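Local coordinates for protein putative enoyl-CoA hydratase/isomerase (Mycobacterium abscessus, PDB 4MI2) that probably isomerises an epoxidised phenylacetyl-CoA ring during phenylacetate degradation, as a trimeric member of the enoyl-CoA hydratase/isomerase (crotonase) family, at residues 24-27 with 28-32; 165-168 with 169-173; 173-177 with 178-182; 196-199 with 200-204. All blocks are in the same frame, centred on the assembly; numbering follows the deposited sequence.

In the fold
All four contacts are local, each made within one continuous piece of a crotonase-fold chain. Contact 1 is the turn between strand 18-23 and helix 34-49, held against the 61-70 loop, which in crotonase relatives belongs to the acyl-CoA binding region. Contacts 2 and 3 run into each other: they share Asp173, their centres lie about 13 Å apart, and they lead from helix 162-171 through strand 175-176 into helix 177-183. Contact 4, on helix 195-207, packs on the six-stranded sheet, its centre about 22 Å from those of contacts 1 and 3. Contacts 2, 3 and 4 each reach another subunit, contact 3 through a weak hydrogen bond; contact 1 stays within its own chain.

Contact 1: residues 24-27 with 28-32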
ATOM      1  N   ASP B  24      16.734  17.889  22.256  1.00 22.41           N
ATOM      2  CA  ASP B  24      17.991  18.259  22.903  1.00 22.96           C
ATOM      3  C   ASP B  24      18.042  17.780  24.354  1.00 23.42           C
ATOM      4  O   ASP B  24      18.273  18.547  25.282  1.00 24.08           O
ATOM      5  CB  ASP B  24      18.174  19.777  22.816  1.00 23.42           C
ATOM      6  CG  ASP B  24      19.620  20.221  22.995  1.00 23.89           C
ATOM      7  OD1 ASP B  24      20.561  19.400  22.914  1.00 24.39           O
ATOM      8  OD2 ASP B  24      19.818  21.430  23.189  1.00 24.51           O
ATOM      9  N   ARG B  25      17.828  16.483  24.524  1.00 23.38           N
ATOM     10  CA  ARG B  25      18.012  15.815  25.794  1.00 23.81           C
ATOM     11  C   ARG B  25      18.948  14.621  25.547  1.00 23.97           C
ATOM     12  O   ARG B  25      18.595  13.477  25.843  1.00 23.61           O
ATOM     13  CB  ARG B  25      16.651  15.374  26.335  1.00 23.69           C
ATOM     14  CG  ARG B  25      16.643  15.077  27.817  1.00 24.33           C
ATOM     15  CD  ARG B  25      15.344  14.416  28.262  1.00 24.35           C
ATOM     16  NE  ARG B  25      15.454  13.937  29.640  1.00 24.95           N
ATOM     17  CZ  ARG B  25      14.746  12.944  30.169  1.00 25.27           C
ATOM     18  NH1 ARG B  25      13.842  12.280  29.444  1.00 25.04           N
ATOM     19  NH2 ARG B  25      14.944  12.605  31.440  1.00 25.88           N
ATOM     20  N   PRO B  26      20.149  14.889  24.989  1.00 24.31           N
ATOM     21  CA  PRO B  26      21.060  13.810  24.579  1.00 24.93           C
ATOM     22  C   PRO B  26      21.448  12.857  25.707  1.00 26.14           C
ATOM     23  O   PRO B  26      21.680  11.682  25.451  1.00 26.45           O
ATOM     24  CB  PRO B  26      22.300  14.559  24.074  1.00 24.97           C
ATOM     25  CG  PRO B  26      22.221  15.919  24.689  1.00 25.02           C
ATOM     26  CD  PRO B  26      20.755  16.215  24.779  1.00 24.53           C
ATOM     27  N   GLU B  27      21.510  13.371  26.935  1.00 27.54           N
ATOM     28  CA  GLU B  27      21.881  12.580  28.109  1.00 28.64           C
ATOM     29  C   GLU B  27      20.897  11.431  28.369  1.00 27.76           C
ATOM     30  O   GLU B  27      21.260  10.440  29.011  1.00 28.38           O
ATOM     31  CB  GLU B  27      22.028  13.478  29.364  1.00 30.43           C
ATOM     32  CG  GLU B  27      20.743  14.106  29.924  1.00 31.41           C
ATOM     33  CD  GLU B  27      20.352  15.443  29.283  1.00 31.93           C
ATOM     34  OE1 GLU B  27      20.810  15.753  28.153  1.00 31.86           O
ATOM     35  OE2 GLU B  27      19.562  16.190  29.914  1.00 32.73           O
ATOM     36  N   ALA B  28      19.665  11.560  27.873  1.00 25.89           N
ATOM     37  CA  ALA B  28      18.652  10.515  28.027  1.00 24.82           C
ATOM     38  C   ALA B  28      18.255   9.884  26.688  1.00 23.32           C
ATOM     39  O   ALA B  28      17.186   9.288  26.578  1.00 22.90           O
ATOM     40  CB  ALA B  28      17.431  11.095  28.721  1.00 24.99           C
ATOM     41  N   SER B  29      19.123  10.004  25.685  1.00 22.50           N
ATOM     42  CA  SER B  29      18.819   9.593  24.302  1.00 21.60           C
ATOM     43  C   SER B  29      17.496  10.196  23.781  1.00 20.72           C
ATOM     44  O   SER B  29      16.767   9.574  23.010  1.00 20.16           O
ATOM     45  CB  SER B  29      18.826   8.063  24.180  1.00 21.79           C
ATOM     46  OG  SER B  29      20.126   7.540  24.404  1.00 22.26           O
ATOM     47  N   ASN B  30      17.220  11.421  24.222  1.00 20.43           N
ATOM     48  CA  ASN B  30      16.014  12.169  23.869  1.00 20.00           C
ATOM     49  C   ASN B  30      14.698  11.485  24.266  1.00 19.86           C
ATOM     50  O   ASN B  30      13.648  11.676  23.620  1.00 19.21           O
ATOM     51  CB  ASN B  30      16.048  12.558  22.387  1.00 19.49           C
ATOM     52  CG  ASN B  30      17.257  13.411  22.054  1.00 19.59           C
ATOM     53  OD1 ASN B  30      17.500  14.443  22.698  1.00 19.82           O
ATOM     54  ND2 ASN B  30      18.031  12.985  21.061  1.00 19.40           N
ATOM     55  N   ALA B  31      14.764  10.708  25.349  1.00 20.16           N
ATOM     56  CA  ALA B  31      13.575  10.081  25.920  1.00 20.28           C
ATOM     57  C   ALA B  31      12.580  11.171  26.272  1.00 20.38           C
ATOM     58  O   ALA B  31      12.960  12.199  26.818  1.00 20.40           O
ATOM     59  CB  ALA B  31      13.926   9.266  27.158  1.00 20.76           C
ATOM     60  N   LEU B  32      11.309  10.942  25.955  1.00 20.62           N
ATOM     61  CA  LEU B  32      10.298  11.992  26.056  1.00 21.03           C
ATOM     62  C   LEU B  32       9.650  12.019  27.437  1.00 21.84           C
ATOM     63  O   LEU B  32       8.808  11.182  27.750  1.00 21.93           O
ATOM     64  CB  LEU B  32       9.231  11.795  24.975  1.00 20.82           C
ATOM     65  CG  LEU B  32       9.776  11.722  23.544  1.00 20.53           C
ATOM     66  CD1 LEU B  32       8.667  11.363  22.586  1.00 20.42           C
ATOM     67  CD2 LEU B  32      10.445  13.028  23.138  1.00 20.55           C
TER
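Arg25 and Asn30 face each other across the tight loop that follows strand 18-23 in the crotonase fold, a short 3-10 turn at Pro26 and Glu27 running into a type I' beta turn from Ala28 to Ala31. One link is the amide oxygen of Asn30: OD1 takes the backbone N-H of Arg25 at 2.8 Å from N, with the donor nearly in line with the side-chain C=O bond (169°). The carbonyl of Arg25 is gripped twice, Ala28 N and Asn30 N each lying 3.0 Å from Arg25 O and coming from opposite faces of its plane. Ser29 N bonds to Pro26 O, and Ala31 N to Ala28 O at 3.1 Å closes the beta turn. The Arg25 side chain runs extended from CG to NE, with CG anti to the backbone N (chi1 -161°), and this carries the guanidinium past the turn. One face of it rests on the Ala28 methyl, whose CB stands 3.5 Å above the plane, over the centre. At the edge, NH1 donates to Ala31 O at 2.8 Å with the acceptor in the guanidinium plane, which, with a salt bridge from NH1 to Asp70, helps set the rotation of the group. Asn30 ND2 donates to the carbonyls of Ala61 and Asn64. The turn is thereby tied to the loop between strand 55-60 and helix 71-80, while Arg25 and Asn30 both lean on Met36 at the start of helix 34-49.

Contact 2: residues 165-168 with 169-173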
ATOM      1  N   ALA B 165       4.985  -4.478   8.690  1.00 16.33           N
ATOM      2  CA  ALA B 165       4.523  -3.777   9.881  1.00 15.94           C
ATOM      3  C   ALA B 165       3.995  -4.759  10.930  1.00 15.87           C
ATOM      4  O   ALA B 165       4.245  -4.589  12.127  1.00 15.69           O
ATOM      5  CB  ALA B 165       3.461  -2.751   9.517  1.00 15.75           C
ATOM      6  N   THR B 166       3.285  -5.790  10.484  1.00 16.01           N
ATOM      7  CA  THR B 166       2.763  -6.816  11.395  1.00 16.15           C
ATOM      8  C   THR B 166       3.896  -7.621  12.060  1.00 16.33           C
ATOM      9  O   THR B 166       3.840  -7.903  13.250  1.00 16.32           O
ATOM     10  CB  THR B 166       1.733  -7.740  10.687  1.00 16.36           C
ATOM     11  OG1 THR B 166       0.585  -6.968  10.329  1.00 16.22           O
ATOM     12  CG2 THR B 166       1.265  -8.872  11.599  1.00 16.51           C
ATOM     13  N   ALA B 167       4.931  -7.966  11.307  1.00 16.63           N
ATOM     14  CA  ALA B 167       6.074  -8.643  11.899  1.00 16.83           C
ATOM     15  C   ALA B 167       6.775  -7.738  12.904  1.00 16.55           C
ATOM     16  O   ALA B 167       7.106  -8.184  13.994  1.00 16.67           O
ATOM     17  CB  ALA B 167       7.052  -9.117  10.831  1.00 17.23           C
ATOM     18  N   MET B 168       6.993  -6.476  12.552  1.00 16.31           N
ATOM     19  CA  MET B 168       7.649  -5.547  13.470  1.00 16.22           C
ATOM     20  C   MET B 168       6.897  -5.450  14.791  1.00 16.07           C
ATOM     21  O   MET B 168       7.505  -5.526  15.847  1.00 16.07           O
ATOM     22  CB  MET B 168       7.830  -4.151  12.852  1.00 16.07           C
ATOM     23  CG  MET B 168       8.936  -4.087  11.806  1.00 16.33           C
ATOM     24  SD  MET B 168       9.345  -2.425  11.242  1.00 16.20           S
ATOM     25  CE  MET B 168      10.045  -1.740  12.742  1.00 16.19           C
ATOM     26  N   PHE B 169       5.579  -5.289  14.723  1.00 16.08           N
ATOM     27  CA  PHE B 169       4.762  -5.151  15.929  1.00 16.12           C
ATOM     28  C   PHE B 169       4.689  -6.452  16.719  1.00 16.63           C
ATOM     29  O   PHE B 169       4.889  -6.442  17.938  1.00 16.56           O
ATOM     30  CB  PHE B 169       3.337  -4.682  15.599  1.00 15.85           C
ATOM     31  CG  PHE B 169       3.171  -3.184  15.577  1.00 15.59           C
ATOM     32  CD1 PHE B 169       3.269  -2.444  16.752  1.00 15.48           C
ATOM     33  CD2 PHE B 169       2.883  -2.517  14.398  1.00 15.43           C
ATOM     34  CE1 PHE B 169       3.096  -1.071  16.742  1.00 15.23           C
ATOM     35  CE2 PHE B 169       2.712  -1.148  14.385  1.00 15.28           C
ATOM     36  CZ  PHE B 169       2.817  -0.422  15.558  1.00 15.18           C
ATOM     37  N   LEU B 170       4.396  -7.560  16.031  1.00 17.18           N
ATOM     38  CA  LEU B 170       4.162  -8.836  16.711  1.00 17.77           C
ATOM     39  C   LEU B 170       5.449  -9.580  17.136  1.00 18.58           C
ATOM     40  O   LEU B 170       5.487 -10.168  18.211  1.00 18.55           O
ATOM     41  CB  LEU B 170       3.283  -9.757  15.859  1.00 17.87           C
ATOM     42  CG  LEU B 170       1.845  -9.342  15.559  1.00 17.69           C
ATOM     43  CD1 LEU B 170       1.148 -10.478  14.839  1.00 17.86           C
ATOM     44  CD2 LEU B 170       1.068  -8.964  16.818  1.00 17.59           C
ATOM     45  N   LEU B 171       6.492  -9.560  16.307  1.00 19.51           N
ATOM     46  CA  LEU B 171       7.725 -10.291  16.621  1.00 20.54           C
ATOM     47  C   LEU B 171       8.825  -9.425  17.234  1.00 21.16           C
ATOM     48  O   LEU B 171       9.820  -9.948  17.713  1.00 21.37           O
ATOM     49  CB  LEU B 171       8.261 -10.999  15.375  1.00 21.02           C
ATOM     50  CG  LEU B 171       7.280 -11.986  14.731  1.00 21.37           C
ATOM     51  CD1 LEU B 171       7.824 -12.512  13.403  1.00 21.96           C
ATOM     52  CD2 LEU B 171       6.965 -13.124  15.681  1.00 21.50           C
ATOM     53  N   GLY B 172       8.647  -8.110  17.225  1.00 22.47           N
ATOM     54  CA  GLY B 172       9.631  -7.199  17.786  1.00 22.98           C
ATOM     55  C   GLY B 172      10.873  -7.068  16.919  1.00 23.78           C
ATOM     56  O   GLY B 172      11.921  -6.672  17.401  1.00 23.36           O
ATOM     57  N   ASP B 173      10.742  -7.379  15.632  1.00 25.48           N
ATOM     58  CA  ASP B 173      11.854  -7.253  14.697  1.00 26.96           C
ATOM     59  C   ASP B 173      12.350  -5.809  14.627  1.00 26.94           C
ATOM     60  O   ASP B 173      11.584  -4.899  14.310  1.00 26.33           O
ATOM     61  CB  ASP B 173      11.425  -7.704  13.294  1.00 28.34           C
ATOM     62  CG  ASP B 173      11.208  -9.205  13.190  1.00 29.69           C
ATOM     63  OD1 ASP B 173      11.435  -9.940  14.178  1.00 31.30           O
ATOM     64  OD2 ASP B 173      10.819  -9.653  12.097  1.00 31.18           O
TER
HETATM   65  O   HOH W   1       9.748  -3.717  16.010  1.00 17.13           O
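Thr166 and Leu170, one helical turn apart near the C-terminal end of helix 162-171 of the crotonase fold, lie side by side and point the same way. With OG1 beside the backbone N (chi1 -65°), the Thr166 methyl CG2 is left opposite that nitrogen and meets Leu170 CD1 at 3.6 Å; OG1 bonds to Ala162 O. Ala167 and Leu171 repeat the spacing more loosely, Ala167 CB being 4.3 Å from Leu171 CD1. Ala165 O sits oblique to the Phe169 ring, 3.4 Å from Phe169 CD2, and the same carbonyl receives Phe169 N. This face meets the second subunit of the trimer: Leu170 packs on Phe214, Phe169 on Val217 and Thr166 on Leu221 of that subunit. Met168 lies alongside the chain leaving the helix, its CG 3.7 Å from Asp173 O. Gly172, at positive phi, is the first residue to depart from helical angles, and its N makes only a weak bond to Met168 O. A water completes the exit, donating to Met168 O at 2.9 Å and to Asp173 O at 2.8 Å.

Contact 3: residues 173-177 with 178-182; sequences DTIDA and PTAHT
The carboxylate of Asp176 takes two donors of Thr179 on one oxygen, OD1, the backbone N and OG1 of Thr179 reaching it from opposite sides of the carboxylate plane. This is a helix N-cap, Asp176 closing the start of helix 177-183. Thr179 N, 3.2 Å from Asp176 OD1, lies nearly along the C-O axis, whereas Thr179 OG1 donates from the syn side at 2.8 Å, 33° out of plane. With CG between the backbone N and the carbonyl carbon (chi1 67°), the carboxylate folds over the first helical turn. The Pro178 and Asp176 side chains cross at about a right angle, Pro178 CD 3.6 Å from Asp176 CG. Proline is tolerated in the first turn, where a backbone N has no helix carbonyl four residues back to donate to, and its lack of an N-H costs no helix bond. A water extends the cap, accepting from Asp176 N and donating to Thr179 OG1, so the hydroxyl is fixed from two directions. Regular helix bonding takes over with Ala180 N to Asp176 O at 2.9 Å, followed by His181 N to Ala177 O. Beneath the polar cap, Ile175 sets CD1 against Ala180 CB at 3.7 Å, and Ile175 CG2 lies 4.0 Å from the Thr179 methyl CG2; Phe137 of strand 136-138 and Leu185 extend this apolar patch. One turn on, Pro178 O accepts both Thr182 N and Thr182 OG1, the hydroxyl at 3.0 Å, the two donors arriving on opposite faces of the carbonyl.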
ATOM      1  N   ASP B 173      10.742  -7.379  15.632  1.00 25.48           N
ATOM      2  CA  ASP B 173      11.854  -7.253  14.697  1.00 26.96           C
ATOM      3  C   ASP B 173      12.350  -5.809  14.627  1.00 26.94           C
ATOM      4  O   ASP B 173      11.584  -4.899  14.310  1.00 26.33           O
ATOM      5  CB  ASP B 173      11.425  -7.704  13.294  1.00 28.34           C
ATOM      6  CG  ASP B 173      11.208  -9.205  13.190  1.00 29.69           C
ATOM      7  OD1 ASP B 173      11.435  -9.940  14.178  1.00 31.30           O
ATOM      8  OD2 ASP B 173      10.819  -9.653  12.097  1.00 31.18           O
ATOM      9  N   THR B 174      13.625  -5.613  14.942  1.00 27.57           N
ATOM     10  CA  THR B 174      14.275  -4.315  14.826  1.00 27.86           C
ATOM     11  C   THR B 174      15.084  -4.277  13.537  1.00 27.58           C
ATOM     12  O   THR B 174      15.845  -5.206  13.256  1.00 28.72           O
ATOM     13  CB  THR B 174      15.210  -4.078  16.016  1.00 28.82           C
ATOM     14  OG1 THR B 174      14.422  -3.962  17.205  1.00 29.34           O
ATOM     15  CG2 THR B 174      16.027  -2.796  15.843  1.00 29.56           C
ATOM     16  N   ILE B 175      14.936  -3.212  12.754  1.00 25.94           N
ATOM     17  CA  ILE B 175      15.641  -3.137  11.476  1.00 25.26           C
ATOM     18  C   ILE B 175      16.701  -2.041  11.426  1.00 24.72           C
ATOM     19  O   ILE B 175      16.617  -1.028  12.127  1.00 23.56           O
ATOM     20  CB  ILE B 175      14.670  -2.971  10.298  1.00 24.88           C
ATOM     21  CG1 ILE B 175      13.864  -1.678  10.425  1.00 24.27           C
ATOM     22  CG2 ILE B 175      13.750  -4.182  10.215  1.00 25.10           C
ATOM     23  CD1 ILE B 175      13.286  -1.198   9.112  1.00 24.33           C
ATOM     24  N   ASP B 176      17.696  -2.265  10.578  1.00 25.03           N
ATOM     25  CA  ASP B 176      18.775  -1.303  10.396  1.00 25.20           C
ATOM     26  C   ASP B 176      18.517  -0.438   9.164  1.00 24.85           C
ATOM     27  O   ASP B 176      17.529  -0.627   8.461  1.00 24.26           O
ATOM     28  CB  ASP B 176      20.139  -2.004  10.339  1.00 25.88           C
ATOM     29  CG  ASP B 176      20.317  -2.890   9.108  1.00 26.70           C
ATOM     30  OD1 ASP B 176      19.473  -2.865   8.177  1.00 26.79           O
ATOM     31  OD2 ASP B 176      21.334  -3.620   9.077  1.00 27.66           O
ATOM     32  N   ALA B 177      19.404   0.520   8.924  1.00 25.30           N
ATOM     33  CA  ALA B 177      19.172   1.545   7.911  1.00 25.59           C
ATOM     34  C   ALA B 177      18.998   0.989   6.489  1.00 25.89           C
ATOM     35  O   ALA B 177      18.072   1.389   5.787  1.00 25.68           O
ATOM     36  CB  ALA B 177      20.277   2.593   7.961  1.00 25.91           C
ATOM     37  N   PRO B 178      19.880   0.073   6.057  1.00 26.60           N
ATOM     38  CA  PRO B 178      19.694  -0.452   4.688  1.00 27.17           C
ATOM     39  C   PRO B 178      18.395  -1.260   4.489  1.00 26.58           C
ATOM     40  O   PRO B 178      17.763  -1.151   3.436  1.00 26.49           O
ATOM     41  CB  PRO B 178      20.942  -1.319   4.448  1.00 27.82           C
ATOM     42  CG  PRO B 178      21.634  -1.440   5.773  1.00 28.02           C
ATOM     43  CD  PRO B 178      21.162  -0.333   6.658  1.00 27.03           C
ATOM     44  N   THR B 179      18.000  -2.050   5.482  1.00 26.19           N
ATOM     45  CA  THR B 179      16.691  -2.702   5.439  1.00 25.98           C
ATOM     46  C   THR B 179      15.566  -1.652   5.369  1.00 25.30           C
ATOM     47  O   THR B 179      14.650  -1.767   4.552  1.00 25.07           O
ATOM     48  CB  THR B 179      16.468  -3.591   6.669  1.00 26.27           C
ATOM     49  OG1 THR B 179      17.574  -4.479   6.820  1.00 27.03           O
ATOM     50  CG2 THR B 179      15.182  -4.412   6.525  1.00 26.53           C
ATOM     51  N   ALA B 180      15.658  -0.629   6.218  1.00 24.45           N
ATOM     52  CA  ALA B 180      14.699   0.469   6.224  1.00 23.91           C
ATOM     53  C   ALA B 180      14.615   1.145   4.863  1.00 24.04           C
ATOM     54  O   ALA B 180      13.536   1.508   4.408  1.00 23.23           O
ATOM     55  CB  ALA B 180      15.078   1.487   7.289  1.00 23.50           C
ATOM     56  N   HIS B 181      15.765   1.328   4.227  1.00 25.08           N
ATOM     57  CA  HIS B 181      15.814   1.917   2.895  1.00 26.23           C
ATOM     58  C   HIS B 181      15.122   1.019   1.864  1.00 25.91           C
ATOM     59  O   HIS B 181      14.246   1.463   1.135  1.00 25.79           O
ATOM     60  CB  HIS B 181      17.259   2.184   2.475  1.00 27.75           C
ATOM     61  CG  HIS B 181      17.371   3.080   1.284  1.00 29.38           C
ATOM     62  ND1 HIS B 181      17.902   2.661   0.085  1.00 30.72           N
ATOM     63  CD2 HIS B 181      16.982   4.365   1.096  1.00 29.75           C
ATOM     64  CE1 HIS B 181      17.856   3.657  -0.785  1.00 31.47           C
ATOM     65  NE2 HIS B 181      17.296   4.699  -0.198  1.00 30.68           N
ATOM     66  N   THR B 182      15.500  -0.250   1.817  1.00 25.76           N
ATOM     67  CA  THR B 182      14.868  -1.179   0.880  1.00 25.86           C
ATOM     68  C   THR B 182      13.352  -1.244   1.088  1.00 24.75           C
ATOM     69  O   THR B 182      12.598  -1.266   0.117  1.00 24.68           O
ATOM     70  CB  THR B 182      15.463  -2.597   0.997  1.00 26.62           C
ATOM     71  OG1 THR B 182      16.893  -2.530   0.914  1.00 27.34           O
ATOM     72  CG2 THR B 182      14.937  -3.496  -0.113  1.00 27.34           C
TER
HETATM   73  O   HOH W   2      17.308  -5.045   9.450  1.00 19.30           O

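Contact 4: residues 196-199 with 200-204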
ATOM      1  N   ALA B 196      21.575  15.160   9.686  1.00 24.97           N
ATOM      2  CA  ALA B 196      21.111  16.524   9.917  1.00 24.93           C
ATOM      3  C   ALA B 196      21.619  17.482   8.834  1.00 25.21           C
ATOM      4  O   ALA B 196      20.863  18.335   8.359  1.00 24.80           O
ATOM      5  CB  ALA B 196      21.503  17.009  11.311  1.00 24.73           C
ATOM      6  N   ASP B 197      22.881  17.334   8.426  1.00 25.68           N
ATOM      7  CA  ASP B 197      23.416  18.177   7.354  1.00 26.48           C
ATOM      8  C   ASP B 197      22.598  18.007   6.083  1.00 25.95           C
ATOM      9  O   ASP B 197      22.182  18.989   5.468  1.00 26.26           O
ATOM     10  CB  ASP B 197      24.889  17.868   7.057  1.00 27.67           C
ATOM     11  CG  ASP B 197      25.825  18.309   8.176  1.00 28.49           C
ATOM     12  OD1 ASP B 197      25.458  19.191   8.995  1.00 28.41           O
ATOM     13  OD2 ASP B 197      26.943  17.759   8.230  1.00 29.74           O
ATOM     14  N   VAL B 198      22.355  16.758   5.700  1.00 25.08           N
ATOM     15  CA  VAL B 198      21.619  16.473   4.466  1.00 24.53           C
ATOM     16  C   VAL B 198      20.166  16.924   4.592  1.00 23.61           C
ATOM     17  O   VAL B 198      19.621  17.547   3.671  1.00 23.67           O
ATOM     18  CB  VAL B 198      21.712  14.984   4.090  1.00 24.21           C
ATOM     19  CG1 VAL B 198      20.815  14.661   2.906  1.00 24.02           C
ATOM     20  CG2 VAL B 198      23.161  14.629   3.787  1.00 24.85           C
ATOM     21  N   ALA B 199      19.554  16.640   5.737  1.00 22.71           N
ATOM     22  CA  ALA B 199      18.181  17.083   6.000  1.00 22.31           C
ATOM     23  C   ALA B 199      18.034  18.611   5.891  1.00 22.71           C
ATOM     24  O   ALA B 199      17.068  19.111   5.306  1.00 22.46           O
ATOM     25  CB  ALA B 199      17.728  16.605   7.367  1.00 21.83           C
ATOM     26  N   ASN B 200      18.996  19.339   6.457  1.00 23.08           N
ATOM     27  CA  ASN B 200      19.025  20.799   6.364  1.00 23.32           C
ATOM     28  C   ASN B 200      19.147  21.279   4.931  1.00 23.60           C
ATOM     29  O   ASN B 200      18.498  22.255   4.564  1.00 23.84           O
ATOM     30  CB  ASN B 200      20.166  21.387   7.209  1.00 23.74           C
ATOM     31  CG  ASN B 200      19.873  21.344   8.701  1.00 23.35           C
ATOM     32  OD1 ASN B 200      18.724  21.263   9.122  1.00 23.02           O
ATOM     33  ND2 ASN B 200      20.918  21.397   9.504  1.00 23.55           N
ATOM     34  N   SER B 201      19.961  20.600   4.120  1.00 23.61           N
ATOM     35  CA  SER B 201      20.093  20.974   2.705  1.00 23.98           C
ATOM     36  C   SER B 201      18.792  20.731   1.968  1.00 23.19           C
ATOM     37  O   SER B 201      18.347  21.579   1.201  1.00 23.27           O
ATOM     38  CB  SER B 201      21.219  20.210   2.013  1.00 24.73           C
ATOM     39  OG  SER B 201      22.433  20.384   2.719  1.00 26.05           O
ATOM     40  N   VAL B 202      18.192  19.567   2.203  1.00 22.26           N
ATOM     41  CA  VAL B 202      16.921  19.215   1.584  1.00 21.62           C
ATOM     42  C   VAL B 202      15.842  20.213   2.000  1.00 21.19           C
ATOM     43  O   VAL B 202      15.140  20.752   1.147  1.00 21.15           O
ATOM     44  CB  VAL B 202      16.495  17.764   1.926  1.00 21.22           C
ATOM     45  CG1 VAL B 202      15.048  17.502   1.529  1.00 20.91           C
ATOM     46  CG2 VAL B 202      17.415  16.772   1.228  1.00 21.52           C
ATOM     47  N   ALA B 203      15.726  20.467   3.304  1.00 20.80           N
ATOM     48  CA  ALA B 203      14.756  21.440   3.825  1.00 20.53           C
ATOM     49  C   ALA B 203      14.968  22.835   3.246  1.00 20.92           C
ATOM     50  O   ALA B 203      14.005  23.537   2.948  1.00 20.95           O
ATOM     51  CB  ALA B 203      14.816  21.497   5.342  1.00 20.28           C
ATOM     52  N   GLY B 204      16.227  23.238   3.107  1.00 21.40           N
ATOM     53  CA  GLY B 204      16.567  24.540   2.523  1.00 21.93           C
ATOM     54  C   GLY B 204      16.119  24.654   1.078  1.00 22.23           C
ATOM     55  O   GLY B 204      15.562  25.674   0.683  1.00 22.41           O
TER
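Asn200 opens the second turn of helix 195-207 by bonding its backbone N to Ala196 O at 2.8 Å, one step in the regular i to i+4 ladder of a crotonase-fold helix with one face on the sheet and Asp197, Asn200 and Ser201 on its exposed side. Its side chain bends back over the same carbonyl, CG being 3.2 Å from Ala196 O, yet ND2 lies at a poor angle and makes no bond there. Ser201 comes next and holds Asp197 O twice. Its N and its OG are each 3.1 Å from Asp197 O and approach from opposite faces of the carbonyl plane. The hydroxyl gets there because OG sits beside the backbone N, anti to the carbonyl carbon (chi1 -55°), which turns it back along the helix. Val202 donates N to Val198 O at 2.9 Å, nearly straight at the N-H (168°). Of its two methyls CG2 leans back, 3.4 Å from Val198 O and 4.3 Å from Val198 CG1, a loose apolar touch one turn apart. Ala203 N continues the ladder to Ala199 O at 2.8 Å, and Gly204 N returns to Asn200 O. Ala199 and Ala203 bring small side chains to the sheet, resting on Val57 of strand 55-60 and Val108 of strand 107-111; Val202 also touches Val108, and packs on Leu171 of the third subunit.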